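Local coordinates for protein ATP-dependent DNA helicase (Mycobacterium smegmatis, PDB 5V9X) that unwinds RNA:DNA duplexes by moving 3'-to-5' along single-stranded DNA, powered by ATP hydrolysis, at residues A[775-780]-A[827-831]; A[780-784]-A[823-827]; A[668-672]-A[863-867]; A[634-638]-A[679-683]. All blocks are in the same frame, centred on the assembly; numbering follows the deposited sequence.

Contact 1: residues A[775-780]-A[827-831]; sequences LFASRF and AVREC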
# COMPACT_ATOMS: atom_id res chain seq x y z
N LEU A 775 17.24 -7.90 -6.64
CA LEU A 775 16.07 -7.02 -6.74
C LEU A 775 15.82 -6.62 -8.19
O LEU A 775 14.67 -6.62 -8.65
CB LEU A 775 16.27 -5.78 -5.87
CG LEU A 775 15.21 -4.69 -6.05
CD1 LEU A 775 13.87 -5.15 -5.48
CD2 LEU A 775 15.66 -3.39 -5.41
N PHE A 776 16.88 -6.28 -8.92
CA PHE A 776 16.72 -5.87 -10.31
C PHE A 776 16.16 -7.00 -11.16
O PHE A 776 15.33 -6.76 -12.04
CB PHE A 776 18.06 -5.40 -10.88
CG PHE A 776 18.02 -5.09 -12.35
CD1 PHE A 776 17.60 -3.85 -12.79
CD2 PHE A 776 18.40 -6.04 -13.28
CE1 PHE A 776 17.56 -3.57 -14.14
CE2 PHE A 776 18.35 -5.76 -14.63
CZ PHE A 776 17.94 -4.52 -15.06
N ALA A 777 16.61 -8.23 -10.93
CA ALA A 777 16.08 -9.37 -11.67
C ALA A 777 14.58 -9.51 -11.47
O ALA A 777 13.84 -9.76 -12.43
CB ALA A 777 16.81 -10.65 -11.26
N SER A 778 14.11 -9.34 -10.23
CA SER A 778 12.68 -9.45 -9.96
C SER A 778 11.91 -8.31 -10.59
O SER A 778 10.88 -8.52 -11.24
CB SER A 778 12.44 -9.50 -8.45
OG SER A 778 12.96 -10.68 -7.88
N ARG A 779 12.39 -7.07 -10.41
CA ARG A 779 11.67 -5.93 -10.94
C ARG A 779 11.77 -5.83 -12.46
O ARG A 779 10.91 -5.20 -13.08
CB ARG A 779 12.16 -4.64 -10.28
CG ARG A 779 11.96 -4.62 -8.76
CD ARG A 779 10.50 -4.84 -8.39
NE ARG A 779 10.32 -5.05 -6.95
CZ ARG A 779 9.89 -4.12 -6.11
NH1 ARG A 779 9.60 -2.90 -6.55
NH2 ARG A 779 9.76 -4.40 -4.82
N PHE A 780 12.79 -6.44 -13.07
CA PHE A 780 12.80 -6.54 -14.53
C PHE A 780 11.72 -7.50 -15.01
O PHE A 780 11.11 -7.28 -16.06
CB PHE A 780 14.17 -6.99 -15.02
CG PHE A 780 14.27 -7.12 -16.52
CD1 PHE A 780 14.66 -6.04 -17.30
CD2 PHE A 780 13.96 -8.32 -17.15
CE1 PHE A 780 14.75 -6.16 -18.68
CE2 PHE A 780 14.05 -8.44 -18.53
CZ PHE A 780 14.44 -7.36 -19.29
N ALA A 827 13.22 -0.77 -15.10
CA ALA A 827 13.59 -1.59 -13.96
C ALA A 827 14.60 -0.86 -13.07
O ALA A 827 14.47 -0.84 -11.84
CB ALA A 827 14.15 -2.93 -14.43
N VAL A 828 15.62 -0.25 -13.69
CA VAL A 828 16.57 0.55 -12.93
C VAL A 828 15.89 1.77 -12.32
O VAL A 828 16.20 2.18 -11.20
CB VAL A 828 17.76 0.96 -13.82
CG1 VAL A 828 18.76 1.77 -13.03
CG2 VAL A 828 18.44 -0.27 -14.40
N ARG A 829 14.93 2.35 -13.05
CA ARG A 829 14.21 3.51 -12.54
C ARG A 829 13.41 3.16 -11.28
O ARG A 829 13.41 3.91 -10.30
CB ARG A 829 13.29 4.07 -13.63
CG ARG A 829 12.93 5.55 -13.50
CD ARG A 829 11.81 5.77 -12.51
NE ARG A 829 10.70 4.84 -12.69
CZ ARG A 829 9.76 4.62 -11.78
NH1 ARG A 829 9.79 5.27 -10.63
NH2 ARG A 829 8.79 3.75 -12.02
N GLU A 830 12.74 2.00 -11.29
CA GLU A 830 11.93 1.62 -10.13
C GLU A 830 12.81 1.30 -8.93
O GLU A 830 12.51 1.72 -7.81
CB GLU A 830 11.03 0.43 -10.47
CG GLU A 830 10.19 -0.02 -9.29
CD GLU A 830 9.27 -1.19 -9.61
OE1 GLU A 830 9.36 -1.74 -10.72
OE2 GLU A 830 8.46 -1.56 -8.73
N CYS A 831 13.89 0.54 -9.14
CA CYS A 831 14.75 0.15 -8.03
C CYS A 831 15.34 1.38 -7.33
O CYS A 831 15.28 1.50 -6.10
CB CYS A 831 15.87 -0.77 -8.52
SG CYS A 831 15.32 -2.39 -9.09

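Contact 2: residues A[780-784]-A[823-827]; sequences FRECA and IVLEA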
# COMPACT_ATOMS: atom_id res chain seq x y z
N PHE A 780 12.79 -6.44 -13.07
CA PHE A 780 12.80 -6.54 -14.53
C PHE A 780 11.72 -7.50 -15.01
O PHE A 780 11.11 -7.28 -16.06
CB PHE A 780 14.17 -6.99 -15.02
CG PHE A 780 14.27 -7.12 -16.52
CD1 PHE A 780 14.66 -6.04 -17.30
CD2 PHE A 780 13.96 -8.32 -17.15
CE1 PHE A 780 14.75 -6.16 -18.68
CE2 PHE A 780 14.05 -8.44 -18.53
CZ PHE A 780 14.44 -7.36 -19.29
N ARG A 781 11.47 -8.58 -14.26
CA ARG A 781 10.42 -9.52 -14.63
C ARG A 781 9.04 -8.87 -14.50
O ARG A 781 8.23 -8.93 -15.43
CB ARG A 781 10.50 -10.77 -13.76
CG ARG A 781 9.28 -11.68 -13.89
CD ARG A 781 9.29 -12.79 -12.86
NE ARG A 781 9.40 -12.29 -11.49
CZ ARG A 781 8.39 -11.76 -10.81
NH1 ARG A 781 7.19 -11.65 -11.36
NH2 ARG A 781 8.58 -11.33 -9.57
N GLU A 782 8.77 -8.25 -13.35
CA GLU A 782 7.48 -7.59 -13.15
C GLU A 782 7.25 -6.49 -14.18
O GLU A 782 6.13 -6.29 -14.66
CB GLU A 782 7.38 -7.03 -11.73
CG GLU A 782 7.49 -8.07 -10.62
CD GLU A 782 7.51 -7.45 -9.24
OE1 GLU A 782 7.49 -6.20 -9.14
OE2 GLU A 782 7.56 -8.20 -8.24
N CYS A 783 8.32 -5.76 -14.55
CA CYS A 783 8.18 -4.71 -15.55
C CYS A 783 7.90 -5.29 -16.93
O CYS A 783 7.01 -4.82 -17.65
CB CYS A 783 9.44 -3.85 -15.58
SG CYS A 783 9.54 -2.62 -14.25
N ALA A 784 8.66 -6.32 -17.33
CA ALA A 784 8.46 -6.92 -18.64
C ALA A 784 7.05 -7.47 -18.80
O ALA A 784 6.41 -7.29 -19.85
CB ALA A 784 9.49 -8.03 -18.88
N ILE A 823 12.76 -1.51 -20.98
CA ILE A 823 12.45 -2.30 -19.79
C ILE A 823 13.61 -2.26 -18.81
O ILE A 823 13.41 -2.16 -17.59
CB ILE A 823 12.07 -3.74 -20.18
CG1 ILE A 823 10.92 -3.73 -21.18
CG2 ILE A 823 11.67 -4.53 -18.94
CD1 ILE A 823 9.68 -3.03 -20.67
N VAL A 824 14.84 -2.33 -19.31
CA VAL A 824 16.01 -2.17 -18.45
C VAL A 824 16.00 -0.79 -17.79
O VAL A 824 16.24 -0.66 -16.59
CB VAL A 824 17.31 -2.41 -19.24
CG1 VAL A 824 18.52 -2.13 -18.36
CG2 VAL A 824 17.35 -3.84 -19.76
N LEU A 825 15.73 0.25 -18.58
CA LEU A 825 15.67 1.60 -18.04
C LEU A 825 14.64 1.71 -16.93
O LEU A 825 14.91 2.29 -15.87
CB LEU A 825 15.35 2.60 -19.16
CG LEU A 825 16.31 2.73 -20.34
CD1 LEU A 825 15.76 3.71 -21.36
CD2 LEU A 825 17.69 3.16 -19.87
N GLU A 826 13.45 1.14 -17.14
CA GLU A 826 12.38 1.27 -16.16
C GLU A 826 12.65 0.43 -14.92
O GLU A 826 12.36 0.85 -13.80
CB GLU A 826 11.04 0.90 -16.79
CG GLU A 826 9.87 0.90 -15.81
CD GLU A 826 9.73 2.20 -15.04
OE1 GLU A 826 10.08 3.27 -15.59
OE2 GLU A 826 9.26 2.16 -13.88
N ALA A 827 13.22 -0.77 -15.10
CA ALA A 827 13.59 -1.59 -13.96
C ALA A 827 14.60 -0.86 -13.07
O ALA A 827 14.47 -0.84 -11.84
CB ALA A 827 14.15 -2.93 -14.43

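Contact 3: residues A[668-672]-A[863-867]; sequences LLREQ and PSPFA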
# COMPACT_ATOMS: atom_id res chain seq x y z
N LEU A 668 13.86 -4.60 27.53
CA LEU A 668 14.49 -4.73 26.22
C LEU A 668 15.61 -3.71 26.04
O LEU A 668 16.72 -4.05 25.63
CB LEU A 668 13.44 -4.56 25.12
CG LEU A 668 13.95 -4.47 23.68
CD1 LEU A 668 14.63 -5.76 23.26
CD2 LEU A 668 12.80 -4.14 22.74
N LEU A 669 15.33 -2.44 26.36
CA LEU A 669 16.34 -1.40 26.18
C LEU A 669 17.46 -1.54 27.19
O LEU A 669 18.63 -1.29 26.86
CB LEU A 669 15.68 -0.03 26.27
CG LEU A 669 14.61 0.20 25.21
CD1 LEU A 669 13.91 1.54 25.41
CD2 LEU A 669 15.22 0.12 23.82
N ARG A 670 17.13 -1.92 28.42
CA ARG A 670 18.17 -2.17 29.42
C ARG A 670 19.13 -3.25 28.95
O ARG A 670 20.35 -3.06 28.97
CB ARG A 670 17.53 -2.55 30.76
CG ARG A 670 18.55 -2.89 31.84
CD ARG A 670 17.89 -3.16 33.19
NE ARG A 670 16.88 -4.21 33.12
CZ ARG A 670 17.15 -5.51 33.03
NH1 ARG A 670 18.41 -5.93 32.98
NH2 ARG A 670 16.16 -6.39 32.98
N GLU A 671 18.59 -4.40 28.52
CA GLU A 671 19.44 -5.50 28.07
C GLU A 671 20.26 -5.11 26.84
O GLU A 671 21.43 -5.48 26.72
CB GLU A 671 18.60 -6.73 27.77
CG GLU A 671 17.98 -7.39 28.99
CD GLU A 671 17.27 -8.68 28.63
OE1 GLU A 671 17.76 -9.41 27.74
OE2 GLU A 671 16.22 -8.97 29.24
N GLN A 672 19.65 -4.37 25.91
CA GLN A 672 20.40 -3.89 24.75
C GLN A 672 21.49 -2.92 25.19
O GLN A 672 22.60 -2.94 24.64
CB GLN A 672 19.47 -3.22 23.75
CG GLN A 672 20.17 -2.78 22.47
CD GLN A 672 20.75 -3.95 21.71
OE1 GLN A 672 20.16 -5.03 21.67
NE2 GLN A 672 21.91 -3.74 21.10
N PRO A 863 25.02 -12.69 20.84
CA PRO A 863 24.24 -11.63 20.19
C PRO A 863 23.36 -10.86 21.16
O PRO A 863 22.66 -11.45 22.00
CB PRO A 863 23.41 -12.40 19.16
CG PRO A 863 24.24 -13.57 18.82
CD PRO A 863 24.97 -13.96 20.08
N SER A 864 23.40 -9.54 21.05
CA SER A 864 22.56 -8.61 21.81
C SER A 864 21.09 -8.84 21.45
O SER A 864 20.80 -9.51 20.45
CB SER A 864 22.97 -7.17 21.51
OG SER A 864 22.65 -6.80 20.18
N PRO A 865 20.15 -8.32 22.24
CA PRO A 865 18.73 -8.46 21.86
C PRO A 865 18.42 -7.96 20.46
O PRO A 865 17.67 -8.62 19.72
CB PRO A 865 18.01 -7.63 22.93
CG PRO A 865 18.89 -7.72 24.12
CD PRO A 865 20.30 -7.74 23.59
N PHE A 866 18.98 -6.82 20.06
CA PHE A 866 18.74 -6.30 18.71
C PHE A 866 19.36 -7.20 17.65
O PHE A 866 18.75 -7.46 16.61
CB PHE A 866 19.27 -4.88 18.58
CG PHE A 866 18.41 -3.83 19.24
CD1 PHE A 866 17.43 -4.18 20.15
CD2 PHE A 866 18.57 -2.49 18.92
CE1 PHE A 866 16.64 -3.22 20.75
CE2 PHE A 866 17.78 -1.53 19.51
CZ PHE A 866 16.81 -1.89 20.43
N ALA A 867 20.58 -7.68 17.90
CA ALA A 867 21.21 -8.61 16.97
C ALA A 867 20.45 -9.92 16.89
O ALA A 867 20.28 -10.48 15.81
CB ALA A 867 22.66 -8.86 17.39

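Contact 4: residues A[634-638]-A[679-683]; sequences GAFTG and VPSDT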
# COMPACT_ATOMS: atom_id res chain seq x y z
N GLY A 634 14.50 5.46 15.71
CA GLY A 634 15.73 5.60 16.47
C GLY A 634 15.64 6.68 17.54
O GLY A 634 16.13 6.49 18.65
N ALA A 635 15.02 7.81 17.21
CA ALA A 635 14.84 8.87 18.19
C ALA A 635 13.96 8.42 19.35
O ALA A 635 14.13 8.89 20.48
CB ALA A 635 14.25 10.11 17.52
N PHE A 636 13.02 7.51 19.09
CA PHE A 636 12.23 6.93 20.17
C PHE A 636 13.07 5.99 21.02
O PHE A 636 12.99 6.02 22.25
CB PHE A 636 11.01 6.21 19.59
CG PHE A 636 10.27 5.35 20.59
CD1 PHE A 636 9.20 5.86 21.30
CD2 PHE A 636 10.63 4.02 20.79
CE1 PHE A 636 8.51 5.07 22.21
CE2 PHE A 636 9.94 3.23 21.70
CZ PHE A 636 8.89 3.76 22.41
N THR A 637 13.86 5.13 20.37
CA THR A 637 14.68 4.17 21.11
C THR A 637 15.72 4.88 21.96
O THR A 637 15.90 4.56 23.14
CB THR A 637 15.35 3.20 20.13
OG1 THR A 637 14.34 2.51 19.38
CG2 THR A 637 16.20 2.19 20.89
N GLY A 638 16.41 5.86 21.37
CA GLY A 638 17.40 6.60 22.14
C GLY A 638 16.80 7.34 23.31
O GLY A 638 17.31 7.29 24.43
N VAL A 679 22.40 2.11 22.86
CA VAL A 679 21.39 1.54 21.98
C VAL A 679 21.37 2.30 20.66
O VAL A 679 21.62 3.52 20.63
CB VAL A 679 20.00 1.53 22.64
CG1 VAL A 679 20.08 0.94 24.04
CG2 VAL A 679 19.39 2.93 22.67
N PRO A 680 21.12 1.62 19.54
CA PRO A 680 21.05 2.31 18.25
C PRO A 680 19.93 3.34 18.24
O PRO A 680 18.90 3.18 18.89
CB PRO A 680 20.78 1.18 17.25
CG PRO A 680 21.20 -0.06 17.97
CD PRO A 680 20.95 0.17 19.41
N SER A 681 20.15 4.41 17.48
CA SER A 681 19.20 5.52 17.44
C SER A 681 19.41 6.30 16.15
O SER A 681 20.24 5.94 15.31
CB SER A 681 19.35 6.42 18.66
OG SER A 681 20.54 7.18 18.59
N ASP A 682 18.66 7.39 16.01
CA ASP A 682 18.80 8.27 14.86
C ASP A 682 20.14 8.99 14.83
O ASP A 682 20.53 9.51 13.78
CB ASP A 682 17.66 9.29 14.84
CG ASP A 682 17.59 10.10 16.13
OD1 ASP A 682 18.01 9.58 17.18
OD2 ASP A 682 17.11 11.25 16.08
N THR A 683 20.84 9.04 15.96
CA THR A 683 22.12 9.73 16.04
C THR A 683 23.31 8.81 16.23
O THR A 683 24.45 9.24 16.01
CB THR A 683 22.10 10.76 17.19
OG1 THR A 683 22.02 10.08 18.44
CG2 THR A 683 20.92 11.70 17.04

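Contact 1: residues A[775-780]-A[827-831]
Two helices of the C-terminal helical bundle, 774-786 and 822-835, cross here, and segments 775-780 and 827-831 make up one part of their interface. The short axes approach to 9.1 Å with their directions 119° apart. Ala827 CB fits between two phenylalanines one turn apart on the facing helix: Phe776 CE1 is 3.5 Å from Ala827 CB, and the backbone CA of Phe780 reaches it from the next turn. Phe776 swings its ring across because CG stands anti to the backbone N (chi1 174°), and the same CE1 meets Val828 CG2 at 3.4 Å. Further along, the sulfur of Cys831 lies against the branch point and one methyl of Leu775, with Leu775 CG 3.8 Å from Cys831 SG, and the CG methylene of Arg779 packs on it as well. On one flank a salt bridge closes the contact: Arg779 NH1 is 2.8 Å from Glu830 OE2, through a bent, weak hydrogen bond at the guanidinium edge, the two planar groups turned 59° apart. Lys200 pairs with the other oxygen, Glu830 OE1, so one carboxylate links this bundle to the first helicase domain. The whole is a steep helix-helix crossing within the C-terminal group of helices.

Contact 2: residues A[780-784]-A[823-827]
This is an apolar helix-helix contact in the C-terminal helical bundle, made where segment 780-784 of helix 774-786 meets segment 823-827 near the start of helix 822-835. No hydrogen bond or salt bridge crosses it. The short axes come within 9.1 Å, their directions 123° apart, and Phe780 and Ile823 bury the largest areas, with Cys783 not far behind. Ile823 sets its CG2 methyl over one face of the Phe780 ring, 4.0 Å from the ring centroid and 30° off the normal, a CH-pi contact in which the two side chains cross at about a right angle. The first torsion of Ile823 puts CG2 anti to its own backbone N, and from there the methyl also lies 4.1 Å from Cys783 CB and from Ala784 CB. Val824 reaches the ring obliquely, its CG2 3.6 Å from Phe780 CE1. On the other flank Cys783 SG rests against the aliphatic part of Glu826, 3.9 Å from Glu826 CG. The carboxylate of that glutamate turns elsewhere, to a salt bridge with Arg829 in its own helix. Leu812 and Ala815 of helix 801-815 pack against Phe780 and Val824 respectively, while Asp462 of helix 461-471 touches both Cys783 and Glu826; the crossing therefore lies between helix 801-815 on the aromatic flank and helix 461-471 on the cysteine flank.

Contact 3: residues A[668-672]-A[863-867]
Gln672 and Phe866 form the tight part of this contact, where helix 661-676 meets the start of the C-terminal helix 865-870. The glutamine holds its CG methylene over the centre of the Phe866 ring, 3.7 Å from the centroid and almost on the normal, and its amide runs out past the rim at Phe866 CG, stacked with the planes 25° apart. A trans first torsion (chi1 -176°) followed by a bend at chi2 carries the amide to the start of helix 865-870. There Phe866 N donates to Gln672 OE1 over 2.7 Å, with the donor tilted 31° out of the carbonyl plane. The other end of the amide is held less firmly: Gln672 NE2 gives a weak hydrogen bond of 3.3 Å to Ser864 OG. Ser864 is the N-cap of helix 865-870, its OG accepting from Ala867 N, and Glu688 also hydrogen-bonds to that hydroxyl. Gln672 thus binds one of the early helix amides while the serine caps another. Leu668 CD1 lies at the edge of the Phe866 ring and 3.9 Å from Pro865 CB. Packing is looser toward the partly exposed side, where the touch narrows to Glu671 CB against Pro865 CG at 3.8 Å. Beyond it the Glu671 carboxylate forms a salt bridge with Arg433 of helix 433-448, and the Arg433 side chain also touches Pro865 and Leu668.

Contact 4: residues A[634-638]-A[679-683]
Backbone meets backbone first where Gly634 and Ser681 touch, their CA atoms 3.6 Å apart, as helix 627-640 lies against the loop joining helix 661-676 to strand 684-691. Gly634 has no side chain, and the loop lies directly on the helix backbone here. The carbonyl of Gly634 keeps its helical bond to Gly638 N and also receives a CA-H...O contact from Ser681, with Ser681 CA 3.4 Å from Gly634 O. One turn on, a second glycine presents its backbone to the loop: Gly638 CA lies 4.0 Å from Ser681 CB.

The apolar contacts fall to Thr637 and Val679. With Thr637 OG1 beside the backbone N (chi1 -59°), Thr637 CG2 is the branch that meets Val679 CG2 at 3.7 Å, the side chains crossing at a slant; the same Thr637 CG2 also lies 3.5 Å from the carbonyl Pro680 O. The Thr637 hydroxyl bonds to the carbonyl of Val633 in its own helix.

Polar groups shape the loop itself and form no hydrogen bond across to the helix. The Asp682 carboxylate leans over the helix surface, Asp682 OD2 being 3.4 Å from Ala635 CB. Ser681 OG accepts from Thr683 N at 3.2 Å, and from the amide of Thr684, where the strand begins. Serine accepting from the amide two residues on is an ST turn, here leading the chain from a close glycine-lined helix contact into the mixed sheet of the C-terminal region.

In the fold
Contacts 1 and 2 are successive parts of one crossing, helix 774-786 on helix 822-835, sharing Phe780 and Ala827; both are buried, and they differ in that contact 1 adds a salt bridge at its flank while contact 2 has no polar bond across it. Contacts 3 and 4 lie more than 30 Å from contact 1, centre to centre, beside the mixed sheet. They adjoin each other, with Pro680 of one packing on the Phe866 ring of the other and Leu669 on Thr637. Contact 4 is buried and rests on glycine backbone; contact 3 is only partly buried and is the one in which a side-chain amide accepts from a helix-start N-H and weakly donates to the N-cap serine.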